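Local structure of 5,10-methylenetetrahydrofolate dehydrogenase (5ZF1) at residues B[2-6]-B[267-272]; B[10-14]-B[147-152]; B[155-159]-B[190-194]; B[160-166]-B[193-199]. The protein probably oxidises 5,10-methylenetetrahydrofolate to the 5,10-methenyl form with NADP+ as hydride acceptor, a step in the folate one-carbon metabolism of the silkworm. One frame throughout, in Å; residues are numbered along the deposited sequence.

Interaction 1: B[2-6]-B[267-272]; sequences ARILD and AGAITP
Ile270 O is gripped twice from the 2-6 segment. Leu5 N donates to Ile270 O over 2.8 Å with an almost straight N-H...O angle of 177°, and Ile4 CA makes a CA-H...O contact to Ile270 O at 3.5 Å. Arg3 O likewise has two partners, Ile270 N at 2.8 Å and the CA-H of Ala269. A third bond, Arg3 N to Gly268 O at 3.0 Å, completes the parallel ladder in which Arg3 pairs with Ala269 and Ile4 with Ile270. On one face, Leu5 CD2 rests on Ala269 CB at 3.8 Å. On the other, Ile4 CG2 meets Pro272 CB at 3.5 Å; a chi1 of -41° puts Ile4 CG2 anti to the backbone N and so against the proline ring, and the two side chains cross at a slant. Ala2 CB closes the start of the ladder, 3.8 Å from Ile270 CG2. Strand 236-239 flanks 269-270 on its far side, so 3-4 is an edge strand of the Rossmann sheet. The polar end of Arg3 reaches Phe152 O. Backbone atoms thus supply all the hydrogen bonds between the segments, and the side chains add small apolar contacts, which suggests that backbone register, rather than side-chain polarity, sets the pairing.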
loop_
_atom_site.group_PDB
_atom_site.type_symbol
_atom_site.label_atom_id
_atom_site.label_comp_id
_atom_site.label_asym_id
_atom_site.label_seq_id
_atom_site.Cartn_x
_atom_site.Cartn_y
_atom_site.Cartn_z
ATOM N N ALA B 2 -30.954 -4.568 -11.933
ATOM C CA ALA B 2 -30.081 -4.489 -10.769
ATOM C C ALA B 2 -30.584 -3.456 -9.767
ATOM O O ALA B 2 -31.205 -2.454 -10.132
ATOM C CB ALA B 2 -28.664 -4.125 -11.204
ATOM N N ARG B 3 -30.304 -3.709 -8.486
ATOM C CA ARG B 3 -30.488 -2.685 -7.465
ATOM C C ARG B 3 -29.641 -1.465 -7.796
ATOM O O ARG B 3 -28.542 -1.577 -8.346
ATOM C CB ARG B 3 -30.079 -3.189 -6.088
ATOM C CG ARG B 3 -30.615 -4.535 -5.679
ATOM C CD ARG B 3 -29.877 -4.996 -4.437
ATOM N NE ARG B 3 -29.793 -3.945 -3.423
ATOM C CZ ARG B 3 -28.887 -3.914 -2.449
ATOM N NH1 ARG B 3 -27.967 -4.863 -2.364
ATOM N NH2 ARG B 3 -28.888 -2.922 -1.571
ATOM N N ILE B 4 -30.139 -0.293 -7.421
ATOM C CA ILE B 4 -29.460 0.963 -7.705
ATOM C C ILE B 4 -28.665 1.375 -6.471
ATOM O O ILE B 4 -29.225 1.541 -5.382
ATOM C CB ILE B 4 -30.455 2.055 -8.129
ATOM C CG1 ILE B 4 -31.521 1.474 -9.064
ATOM C CG2 ILE B 4 -29.729 3.196 -8.816
ATOM C CD1 ILE B 4 -30.990 1.045 -10.411
ATOM N N LEU B 5 -27.351 1.534 -6.633
ATOM C CA LEU B 5 -26.496 2.009 -5.545
ATOM C C LEU B 5 -26.343 3.520 -5.684
ATOM O O LEU B 5 -25.316 4.037 -6.124
ATOM C CB LEU B 5 -25.146 1.300 -5.565
ATOM C CG LEU B 5 -25.177 -0.218 -5.715
ATOM C CD1 LEU B 5 -23.841 -0.755 -6.236
ATOM C CD2 LEU B 5 -25.542 -0.855 -4.380
ATOM N N ASP B 6 -27.389 4.239 -5.271
ATOM C CA ASP B 6 -27.465 5.690 -5.450
ATOM C C ASP B 6 -26.642 6.387 -4.374
ATOM O O ASP B 6 -27.087 6.532 -3.232
ATOM C CB ASP B 6 -28.917 6.155 -5.407
ATOM C CG ASP B 6 -29.051 7.665 -5.540
ATOM O OD1 ASP B 6 -28.118 8.314 -6.070
ATOM O OD2 ASP B 6 -30.092 8.202 -5.107
ATOM N N ALA B 267 -26.305 -7.355 -13.850
ATOM C CA ALA B 267 -25.715 -7.137 -12.542
ATOM C C ALA B 267 -26.758 -7.273 -11.438
ATOM O O ALA B 267 -27.958 -7.099 -11.654
ATOM C CB ALA B 267 -25.077 -5.750 -12.469
ATOM N N GLY B 268 -26.275 -7.594 -10.235
ATOM C CA GLY B 268 -27.139 -7.589 -9.064
ATOM C C GLY B 268 -27.317 -6.216 -8.453
ATOM O O GLY B 268 -28.362 -5.930 -7.869
ATOM N N ALA B 269 -26.315 -5.346 -8.573
ATOM C CA ALA B 269 -26.377 -4.005 -8.010
ATOM C C ALA B 269 -25.451 -3.140 -8.844
ATOM O O ALA B 269 -24.429 -3.637 -9.314
ATOM C CB ALA B 269 -25.956 -3.988 -6.539
ATOM N N ILE B 270 -25.818 -1.874 -9.058
ATOM C CA ILE B 270 -25.054 -1.025 -9.967
ATOM C C ILE B 270 -25.196 0.436 -9.562
ATOM O O ILE B 270 -26.242 0.873 -9.077
ATOM C CB ILE B 270 -25.512 -1.242 -11.429
ATOM C CG1 ILE B 270 -24.550 -0.581 -12.417
ATOM C CG2 ILE B 270 -26.945 -0.728 -11.625
ATOM C CD1 ILE B 270 -24.904 -0.878 -13.886
ATOM N N THR B 271 -24.132 1.204 -9.772
ATOM C CA THR B 271 -24.257 2.647 -9.675
ATOM C C THR B 271 -25.143 3.173 -10.803
ATOM O O THR B 271 -25.051 2.701 -11.940
ATOM C CB THR B 271 -22.883 3.316 -9.744
ATOM O OG1 THR B 271 -22.059 2.601 -10.673
ATOM C CG2 THR B 271 -22.236 3.278 -8.365
ATOM N N PRO B 272 -26.015 4.133 -10.518
ATOM C CA PRO B 272 -26.797 4.791 -11.572
ATOM C C PRO B 272 -25.926 5.784 -12.331
ATOM O O PRO B 272 -24.729 5.911 -12.087
ATOM C CB PRO B 272 -27.895 5.506 -10.789
ATOM C CG PRO B 272 -27.203 5.879 -9.494
ATOM C CD PRO B 272 -26.288 4.700 -9.188
#

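Interaction 2: B[10-14]-B[147-152]; sequences LAMEI and EMLKRF
Leu10 has the most surface buried here and packs its two methyls on Met148 and Arg151 of helix 140-151 and on Phe152 just after it. With CG anti to the backbone N (chi1 -178°), the methyls reach these residues at different places. CD1 lies on the aliphatic root of Arg151, with Leu10 CD1 3.8 Å from Arg151 CB. Leu10 CD2 sits 3.7 Å from Phe152 CE2, approaching the ring obliquely, and touches Met148 CA at 3.9 Å. Arg151 comes second; its chain bends at chi2 (-90°) and carries the guanidinium across Ile14. Ile14 CG1 lies 3.9 Å above the plane of the Arg151 guanidinium, over its centre, so an apolar chain covers one face of the cation. At the edge, Arg151 NE donates to Glu147 OE2 over 2.8 Å, in the guanidinium plane and onto the anti lone pair, a salt bridge one helical turn back. Arg151 NH2 makes a second salt bridge, to Glu17 of helix 7-26. Ile14, third in buried surface, sets CD1 3.7 Å from Glu147 CG. A methionine here in place of Arg151 would probably leave Glu147 and Glu17 without this cationic mate. Met280, from helix 277-298, packs on both Leu10 and Ile14. The helix axes stand nearly perpendicular, at 85°, and 11.7 Å apart, with side chains filling the interval. Such a helical junction joins the catalytic-domain helix 7-26 to the NAD(P)-binding part, as expected of the two-domain methylenetetrahydrofolate dehydrogenase fold.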
loop_
_atom_site.group_PDB
_atom_site.type_symbol
_atom_site.label_atom_id
_atom_site.label_comp_id
_atom_site.label_asym_id
_atom_site.label_seq_id
_atom_site.Cartn_x
_atom_site.Cartn_y
_atom_site.Cartn_z
ATOM N N LEU B 10 -27.462 7.957 -0.444
ATOM C CA LEU B 10 -26.678 7.446 0.676
ATOM C C LEU B 10 -25.914 8.569 1.368
ATOM O O LEU B 10 -25.815 8.594 2.603
ATOM C CB LEU B 10 -25.710 6.367 0.195
ATOM C CG LEU B 10 -24.855 5.715 1.285
ATOM C CD1 LEU B 10 -25.742 5.150 2.380
ATOM C CD2 LEU B 10 -23.949 4.626 0.710
ATOM N N ALA B 11 -25.348 9.487 0.584
ATOM C CA ALA B 11 -24.611 10.605 1.163
ATOM C C ALA B 11 -25.515 11.445 2.055
ATOM O O ALA B 11 -25.100 11.887 3.129
ATOM C CB ALA B 11 -24.005 11.470 0.061
ATOM N N MET B 12 -26.753 11.673 1.619
ATOM C CA MET B 12 -27.722 12.354 2.476
ATOM C C MET B 12 -27.910 11.615 3.800
ATOM O O MET B 12 -27.866 12.232 4.872
ATOM C CB MET B 12 -29.058 12.514 1.750
ATOM C CG MET B 12 -30.059 13.398 2.499
ATOM S SD MET B 12 -29.377 15.015 2.949
ATOM C CE MET B 12 -28.736 15.565 1.365
ATOM N N GLU B 13 -28.106 10.291 3.751
ATOM C CA GLU B 13 -28.227 9.509 4.983
ATOM C C GLU B 13 -27.012 9.706 5.874
ATOM O O GLU B 13 -27.137 9.959 7.074
ATOM C CB GLU B 13 -28.385 8.019 4.664
ATOM C CG GLU B 13 -29.663 7.618 3.959
ATOM C CD GLU B 13 -29.728 6.114 3.716
ATOM O OE1 GLU B 13 -29.378 5.342 4.638
ATOM O OE2 GLU B 13 -30.119 5.705 2.602
ATOM N N ILE B 14 -25.819 9.595 5.287
ATOM C CA ILE B 14 -24.574 9.753 6.032
ATOM C C ILE B 14 -24.458 11.159 6.620
ATOM O O ILE B 14 -24.067 11.328 7.783
ATOM C CB ILE B 14 -23.392 9.405 5.101
ATOM C CG1 ILE B 14 -23.279 7.886 4.943
ATOM C CG2 ILE B 14 -22.099 9.979 5.605
ATOM C CD1 ILE B 14 -22.368 7.467 3.821
ATOM N N GLU B 147 -17.765 2.484 1.736
ATOM C CA GLU B 147 -19.008 2.748 2.462
ATOM C C GLU B 147 -20.236 2.348 1.646
ATOM O O GLU B 147 -21.233 1.878 2.207
ATOM C CB GLU B 147 -19.066 4.225 2.860
ATOM C CG GLU B 147 -20.084 4.560 3.956
ATOM C CD GLU B 147 -19.815 3.867 5.293
ATOM O OE1 GLU B 147 -18.641 3.584 5.628
ATOM O OE2 GLU B 147 -20.793 3.616 6.024
ATOM N N MET B 148 -20.195 2.530 0.322
ATOM C CA MET B 148 -21.309 2.088 -0.507
ATOM C C MET B 148 -21.479 0.575 -0.414
ATOM O O MET B 148 -22.607 0.070 -0.321
ATOM C CB MET B 148 -21.098 2.541 -1.954
ATOM C CG MET B 148 -21.059 4.063 -2.116
ATOM S SD MET B 148 -20.803 4.686 -3.791
ATOM C CE MET B 148 -21.698 3.500 -4.795
ATOM N N LEU B 149 -20.366 -0.165 -0.394
ATOM C CA LEU B 149 -20.445 -1.617 -0.279
ATOM C C LEU B 149 -21.013 -2.036 1.067
ATOM O O LEU B 149 -21.861 -2.933 1.137
ATOM C CB LEU B 149 -19.071 -2.241 -0.477
ATOM C CG LEU B 149 -18.501 -2.110 -1.892
ATOM C CD1 LEU B 149 -17.010 -2.378 -1.887
ATOM C CD2 LEU B 149 -19.245 -3.030 -2.842
ATOM N N LYS B 150 -20.542 -1.408 2.148
ATOM C CA LYS B 150 -21.018 -1.779 3.479
ATOM C C LYS B 150 -22.474 -1.396 3.672
ATOM O O LYS B 150 -23.250 -2.163 4.241
ATOM C CB LYS B 150 -20.150 -1.120 4.553
ATOM C CG LYS B 150 -18.695 -1.548 4.490
ATOM C CD LYS B 150 -17.858 -0.919 5.592
ATOM C CE LYS B 150 -17.827 -1.796 6.833
ATOM N NZ LYS B 150 -19.162 -1.943 7.490
ATOM N N ARG B 151 -22.870 -0.213 3.209
ATOM C CA ARG B 151 -24.232 0.234 3.484
ATOM C C ARG B 151 -25.261 -0.521 2.659
ATOM O O ARG B 151 -26.414 -0.648 3.080
ATOM C CB ARG B 151 -24.352 1.736 3.240
ATOM C CG ARG B 151 -23.536 2.547 4.208
ATOM C CD ARG B 151 -24.323 2.899 5.441
ATOM N NE ARG B 151 -23.529 3.722 6.347
ATOM C CZ ARG B 151 -24.040 4.640 7.161
ATOM N NH1 ARG B 151 -25.347 4.859 7.172
ATOM N NH2 ARG B 151 -23.245 5.346 7.955
ATOM N N PHE B 152 -24.880 -1.037 1.492
ATOM C CA PHE B 152 -25.809 -1.805 0.684
ATOM C C PHE B 152 -25.679 -3.303 0.904
ATOM O O PHE B 152 -26.270 -4.089 0.146
ATOM C CB PHE B 152 -25.642 -1.437 -0.794
ATOM C CG PHE B 152 -26.156 -0.059 -1.124
ATOM C CD1 PHE B 152 -27.512 0.175 -1.248
ATOM C CD2 PHE B 152 -25.284 1.003 -1.282
ATOM C CE1 PHE B 152 -27.989 1.449 -1.539
ATOM C CE2 PHE B 152 -25.753 2.276 -1.574
ATOM C CZ PHE B 152 -27.104 2.497 -1.703
#

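Interaction 3: B[155-159]-B[190-194]; sequences DTFGR and MDATV. With EDO (1,2-ethanediol), chain I.
Gly158 N donates to Asp191 O at 2.9 Å with an N-H...O angle of 173°, and Thr193 N donates to Arg159 O at 2.8 Å; these are the two backbone bonds across the contact. A weaker CA-H...O contact joins them, Ala192 CA lying 3.1 Å from Thr156 O. A side-chain bond runs beside them: Thr156 OG1 gives its proton to Met190 O at 2.9 Å. The torsion that sets this hydroxyl between the backbone N and carbonyl carbon of Thr156 (chi1 57°) brings it to Met190 O; Thr156 OG1 also accepts a hydrogen bond from O1 of a bound 1,2-ethanediol, probably from the crystallisation liquor. Water links the segments as well, donating to Gly158 O and accepting from Thr193 OG1, the latter at 2.6 Å; Thr193 OG1 is also hydrogen-bonded to Thr201 of the second subunit. Residues 156-159 form a type II beta turn, with Gly158 at its positive-phi third position and Arg159 N bonded to Thr156 O. The turn leads into strand 160-164 just where 190-194 leads into strand 193-197, so the contact opens a parallel strand pair of the Rossmann sheet. Arg159 NH1 braces the turn from within, reaching Phe157 O at 2.8 Å in the carbonyl plane. In the packing, the Phe157 and Asp191 side chains extend alongside each other, with Phe157 CD2 3.5 Å from Asp191 CB and ring and carboxylate planes 59° apart. Charge enters from the dimer partner: Arg166 of the second subunit makes a salt bridge with Asp191 OD1, while Tyr200 of that subunit meets the Phe157 ring.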
loop_
_atom_site.group_PDB
_atom_site.type_symbol
_atom_site.label_atom_id
_atom_site.label_comp_id
_atom_site.label_asym_id
_atom_site.label_seq_id
_atom_site.Cartn_x
_atom_site.Cartn_y
_atom_site.Cartn_z
ATOM N N ASP B 155 -21.568 -8.354 -0.074
ATOM C CA ASP B 155 -20.627 -9.270 0.550
ATOM C C ASP B 155 -19.254 -9.135 -0.094
ATOM O O ASP B 155 -19.116 -9.272 -1.315
ATOM C CB ASP B 155 -21.144 -10.689 0.427
ATOM C CG ASP B 155 -22.444 -10.844 1.162
ATOM O OD1 ASP B 155 -22.377 -10.674 2.384
ATOM O OD2 ASP B 155 -23.491 -11.058 0.528
ATOM N N THR B 156 -18.249 -8.860 0.732
ATOM C CA THR B 156 -16.855 -8.796 0.296
ATOM C C THR B 156 -16.015 -9.950 0.813
ATOM O O THR B 156 -15.079 -10.371 0.140
ATOM C CB THR B 156 -16.214 -7.476 0.764
ATOM O OG1 THR B 156 -16.323 -7.343 2.195
ATOM C CG2 THR B 156 -16.885 -6.277 0.085
ATOM N N PHE B 157 -16.338 -10.480 1.999
ATOM C CA PHE B 157 -15.479 -11.469 2.645
ATOM C C PHE B 157 -15.333 -12.730 1.796
ATOM O O PHE B 157 -16.315 -13.443 1.561
ATOM C CB PHE B 157 -16.078 -11.810 4.022
ATOM C CG PHE B 157 -15.174 -12.614 4.877
ATOM C CD1 PHE B 157 -15.060 -13.986 4.684
ATOM C CD2 PHE B 157 -14.470 -12.008 5.917
ATOM C CE1 PHE B 157 -14.215 -14.738 5.465
ATOM C CE2 PHE B 157 -13.636 -12.761 6.713
ATOM C CZ PHE B 157 -13.506 -14.117 6.483
ATOM N N GLY B 158 -14.111 -13.000 1.315
ATOM C CA GLY B 158 -13.880 -14.142 0.461
ATOM C C GLY B 158 -14.448 -14.025 -0.940
ATOM O O GLY B 158 -14.420 -15.011 -1.675
ATOM N N ARG B 159 -14.951 -12.853 -1.336
ATOM C CA ARG B 159 -15.497 -12.689 -2.678
ATOM C C ARG B 159 -14.406 -12.176 -3.615
ATOM O O ARG B 159 -13.428 -11.578 -3.175
ATOM C CB ARG B 159 -16.687 -11.732 -2.680
ATOM C CG ARG B 159 -18.067 -12.433 -2.419
ATOM C CD ARG B 159 -18.089 -13.113 -1.065
ATOM N NE ARG B 159 -19.361 -13.822 -0.857
ATOM C CZ ARG B 159 -19.786 -14.218 0.331
ATOM N NH1 ARG B 159 -19.058 -13.956 1.407
ATOM N NH2 ARG B 159 -20.958 -14.835 0.437
ATOM N N MET B 190 -12.366 -5.725 4.831
ATOM C CA MET B 190 -13.332 -6.311 3.919
ATOM C C MET B 190 -12.972 -7.720 3.468
ATOM O O MET B 190 -13.879 -8.488 3.128
ATOM C CB MET B 190 -13.493 -5.398 2.701
ATOM C CG MET B 190 -13.411 -3.942 3.083
ATOM S SD MET B 190 -14.370 -2.934 1.957
ATOM C CE MET B 190 -16.028 -3.170 2.578
ATOM N N ASP B 191 -11.686 -8.077 3.445
ATOM C CA ASP B 191 -11.260 -9.468 3.256
ATOM C C ASP B 191 -11.703 -10.045 1.911
ATOM O O ASP B 191 -11.871 -11.249 1.767
ATOM C CB ASP B 191 -11.765 -10.357 4.416
ATOM C CG ASP B 191 -10.947 -10.170 5.685
ATOM O OD1 ASP B 191 -9.738 -10.471 5.634
ATOM O OD2 ASP B 191 -11.491 -9.714 6.732
ATOM N N ALA B 192 -11.846 -9.206 0.894
ATOM C CA ALA B 192 -12.058 -9.723 -0.451
ATOM C C ALA B 192 -10.740 -10.210 -1.058
ATOM O O ALA B 192 -9.650 -9.826 -0.625
ATOM C CB ALA B 192 -12.668 -8.650 -1.352
ATOM N N THR B 193 -10.863 -11.056 -2.083
ATOM C CA THR B 193 -9.746 -11.459 -2.939
ATOM C C THR B 193 -9.709 -10.466 -4.101
ATOM O O THR B 193 -10.614 -10.461 -4.926
ATOM C CB THR B 193 -9.962 -12.881 -3.457
ATOM O OG1 THR B 193 -10.118 -13.780 -2.350
ATOM C CG2 THR B 193 -8.763 -13.337 -4.317
ATOM N N VAL B 194 -8.661 -9.647 -4.192
ATOM C CA VAL B 194 -8.690 -8.458 -5.051
ATOM C C VAL B 194 -7.731 -8.666 -6.206
ATOM O O VAL B 194 -6.584 -9.056 -5.985
ATOM C CB VAL B 194 -8.294 -7.194 -4.271
ATOM C CG1 VAL B 194 -8.232 -5.989 -5.190
ATOM C CG2 VAL B 194 -9.290 -6.913 -3.154
HETATM C C1 EDO I . -17.807 -6.165 5.535
HETATM O O1 EDO I . -17.720 -5.929 4.116
HETATM C C2 EDO I . -16.608 -6.973 6.027
HETATM O O2 EDO I . -16.820 -8.374 5.807
HETATM O O HOH W 1 -12.117 -15.105 -3.351
#

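Interaction 4: B[160-166]-B[193-199]; sequences NAVVIGR and TVTICHR. With SO4 (sulfate ion), chain E.
The guanidinium of Arg166 lies flat on the His198 ring, centres 4.0 Å apart and planes 15° from parallel. Arg166 NH1 stands over the centre of the imidazole, a cation laid on one ring face, whereas His198 CG is offset toward the rim of the guanidinium. An extended chain from CG to NE carries the group there, passing Arg166 CD 3.6 Å from His198 CB. Arg166 NH1 also makes a salt bridge with Asp191 of the second subunit. The Arg199 guanidinium instead presents its edge to a sulfate, probably from the crystallisation liquor: Arg199 NE bonds sulfate O4 at 2.9 Å and Arg199 NH2 bonds sulfate O3 at 3.0 Å. Arg166 N meets sulfate O1 at 2.9 Å, so the anion is held by backbone and side chain together, with Thr220 adding a further bond. Strands 160-164 and 193-197 are the two strands of a beta-alpha-beta unit connected through helix 171-178, and the sulfate lies past their C-terminal ends, consistent with the place where NADP-dependent Rossmann enzymes hold the adenosine 2'-phosphate. Five backbone bonds stitch the parallel pair, from Ala161 N to Thr193 O (177°) on to Gly165 N to Cys197 O. On one face Val162 CG1 packs against Cys197 SG at 3.9 Å; on the other Val163 CG2 meets Val194 CG1 at 4.0 Å. Were a leucine to replace Arg166, Asp191 of the second subunit would probably lose its ionic mate, and the His198 ring the cation stacked on it. His198 NE2 bonds Ala192 O of the second subunit, and strand 193-197 continues the sheet there by antiparallel pairing.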
loop_
_atom_site.group_PDB
_atom_site.type_symbol
_atom_site.label_atom_id
_atom_site.label_comp_id
_atom_site.label_asym_id
_atom_site.label_seq_id
_atom_site.Cartn_x
_atom_site.Cartn_y
_atom_site.Cartn_z
ATOM N N ASN B 160 -14.615 -12.398 -4.908
ATOM C CA ASN B 160 -13.681 -11.953 -5.957
ATOM C C ASN B 160 -13.985 -10.507 -6.331
ATOM O O ASN B 160 -15.063 -10.214 -6.861
ATOM C CB ASN B 160 -13.822 -12.843 -7.194
ATOM C CG ASN B 160 -13.272 -14.237 -6.998
ATOM O OD1 ASN B 160 -12.643 -14.547 -5.988
ATOM N ND2 ASN B 160 -13.510 -15.096 -7.985
ATOM N N ALA B 161 -13.028 -9.600 -6.107
ATOM C CA ALA B 161 -13.219 -8.193 -6.420
ATOM C C ALA B 161 -12.164 -7.791 -7.430
ATOM O O ALA B 161 -10.985 -8.115 -7.257
ATOM C CB ALA B 161 -13.128 -7.300 -5.171
ATOM N N VAL B 162 -12.589 -7.147 -8.502
ATOM C CA VAL B 162 -11.653 -6.598 -9.483
ATOM C C VAL B 162 -11.712 -5.084 -9.358
ATOM O O VAL B 162 -12.795 -4.495 -9.424
ATOM C CB VAL B 162 -12.005 -7.049 -10.914
ATOM C CG1 VAL B 162 -11.132 -6.286 -11.957
ATOM C CG2 VAL B 162 -11.846 -8.551 -11.045
ATOM N N VAL B 163 -10.551 -4.443 -9.218
ATOM C CA VAL B 163 -10.465 -2.989 -9.228
ATOM C C VAL B 163 -9.749 -2.631 -10.516
ATOM O O VAL B 163 -8.614 -3.072 -10.720
ATOM C CB VAL B 163 -9.690 -2.448 -8.019
ATOM C CG1 VAL B 163 -9.615 -0.915 -8.102
ATOM C CG2 VAL B 163 -10.349 -2.890 -6.687
ATOM N N ILE B 164 -10.407 -1.859 -11.379
ATOM C CA ILE B 164 -9.815 -1.422 -12.648
ATOM C C ILE B 164 -9.277 -0.020 -12.411
ATOM O O ILE B 164 -10.048 0.934 -12.289
ATOM C CB ILE B 164 -10.832 -1.448 -13.804
ATOM C CG1 ILE B 164 -11.443 -2.837 -13.941
ATOM C CG2 ILE B 164 -10.122 -1.046 -15.133
ATOM C CD1 ILE B 164 -12.568 -2.937 -14.931
ATOM N N GLY B 165 -7.958 0.107 -12.304
ATOM C CA GLY B 165 -7.347 1.389 -11.976
ATOM C C GLY B 165 -6.452 1.211 -10.772
ATOM O O GLY B 165 -6.819 0.597 -9.772
ATOM N N ARG B 166 -5.221 1.735 -10.875
ATOM C CA ARG B 166 -4.208 1.625 -9.826
ATOM C C ARG B 166 -3.721 2.988 -9.335
ATOM O O ARG B 166 -2.645 3.071 -8.715
ATOM C CB ARG B 166 -3.015 0.791 -10.313
ATOM C CG ARG B 166 -2.310 1.403 -11.528
ATOM C CD ARG B 166 -1.151 0.542 -12.011
ATOM N NE ARG B 166 -0.640 1.130 -13.258
ATOM C CZ ARG B 166 0.337 0.615 -13.998
ATOM N NH1 ARG B 166 0.952 -0.500 -13.627
ATOM N NH2 ARG B 166 0.692 1.232 -15.115
ATOM N N THR B 193 -10.863 -11.056 -2.083
ATOM C CA THR B 193 -9.746 -11.459 -2.939
ATOM C C THR B 193 -9.709 -10.466 -4.101
ATOM O O THR B 193 -10.614 -10.461 -4.926
ATOM C CB THR B 193 -9.962 -12.881 -3.457
ATOM O OG1 THR B 193 -10.118 -13.780 -2.350
ATOM C CG2 THR B 193 -8.763 -13.337 -4.317
ATOM N N VAL B 194 -8.661 -9.647 -4.192
ATOM C CA VAL B 194 -8.690 -8.458 -5.051
ATOM C C VAL B 194 -7.731 -8.666 -6.206
ATOM O O VAL B 194 -6.584 -9.056 -5.985
ATOM C CB VAL B 194 -8.294 -7.194 -4.271
ATOM C CG1 VAL B 194 -8.232 -5.989 -5.190
ATOM C CG2 VAL B 194 -9.290 -6.913 -3.154
ATOM N N THR B 195 -8.195 -8.407 -7.426
ATOM C CA THR B 195 -7.307 -8.326 -8.587
ATOM C C THR B 195 -7.208 -6.866 -8.975
ATOM O O THR B 195 -8.231 -6.195 -9.110
ATOM C CB THR B 195 -7.858 -9.127 -9.767
ATOM O OG1 THR B 195 -8.045 -10.492 -9.378
ATOM C CG2 THR B 195 -6.890 -9.025 -10.984
ATOM N N ILE B 196 -5.980 -6.372 -9.143
ATOM C CA ILE B 196 -5.726 -5.013 -9.592
ATOM C C ILE B 196 -5.450 -5.099 -11.085
ATOM O O ILE B 196 -4.444 -5.685 -11.492
ATOM C CB ILE B 196 -4.526 -4.397 -8.865
ATOM C CG1 ILE B 196 -4.807 -4.322 -7.352
ATOM C CG2 ILE B 196 -4.248 -3.014 -9.403
ATOM C CD1 ILE B 196 -3.535 -4.235 -6.534
ATOM N N CYS B 197 -6.363 -4.561 -11.881
ATOM C CA CYS B 197 -6.170 -4.406 -13.315
ATOM C C CYS B 197 -5.863 -2.946 -13.599
ATOM O O CYS B 197 -6.191 -2.059 -12.811
ATOM C CB CYS B 197 -7.415 -4.845 -14.089
ATOM S SG CYS B 197 -7.803 -6.608 -13.953
ATOM N N HIS B 198 -5.221 -2.698 -14.738
ATOM C CA HIS B 198 -4.753 -1.340 -15.006
ATOM C C HIS B 198 -4.530 -1.172 -16.503
ATOM O O HIS B 198 -4.912 -2.025 -17.309
ATOM C CB HIS B 198 -3.472 -1.019 -14.226
ATOM C CG HIS B 198 -2.388 -2.042 -14.382
ATOM N ND1 HIS B 198 -1.693 -2.233 -15.565
ATOM C CD2 HIS B 198 -1.874 -2.929 -13.495
ATOM C CE1 HIS B 198 -0.801 -3.196 -15.393
ATOM N NE2 HIS B 198 -0.901 -3.643 -14.150
ATOM N N ARG B 199 -3.890 -0.057 -16.862
ATOM C CA ARG B 199 -3.780 0.355 -18.257
ATOM C C ARG B 199 -3.081 -0.684 -19.115
ATOM O O ARG B 199 -3.340 -0.745 -20.320
ATOM C CB ARG B 199 -3.045 1.694 -18.355
ATOM C CG ARG B 199 -1.600 1.651 -17.891
ATOM C CD ARG B 199 -1.002 3.050 -17.757
ATOM N NE ARG B 199 -1.780 3.884 -16.844
ATOM C CZ ARG B 199 -1.545 5.175 -16.609
ATOM N NH1 ARG B 199 -0.536 5.796 -17.220
ATOM N NH2 ARG B 199 -2.317 5.853 -15.759
HETATM S S SO4 E . -4.695 2.963 -14.653
HETATM O O1 SO4 E . -4.585 3.332 -13.243
HETATM O O2 SO4 E . -5.833 2.139 -15.010
HETATM O O3 SO4 E . -4.795 4.210 -15.399
HETATM O O4 SO4 E . -3.474 2.265 -15.085
HETATM O O HOH W 1 -12.117 -15.105 -3.351
HETATM O O HOH W 2 -10.212 -10.849 -7.994
#

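Interactions 1, 3 and 4 reach one parallel sheet. Interaction 1 holds its outer strand 3-4, whereas interaction 4 builds 193-197, the strand outermost on the other side within this chain, where the sheet continues into the second subunit; the centres of interactions 1 and 4 are about 19 Å apart. Interaction 3 leads directly into interaction 4: they share Thr193, Val194 and a water, and Ala192 CB packs on Ala161 CB at 4.1 Å. Both meet the second subunit, and the sulfate that may mark the cofactor phosphate site belongs to interaction 4. Interaction 2 abuts interaction 1, with Leu5 CD2 3.4 Å from Phe152 CG, and touches interaction 3 where Lys150 meets Met190.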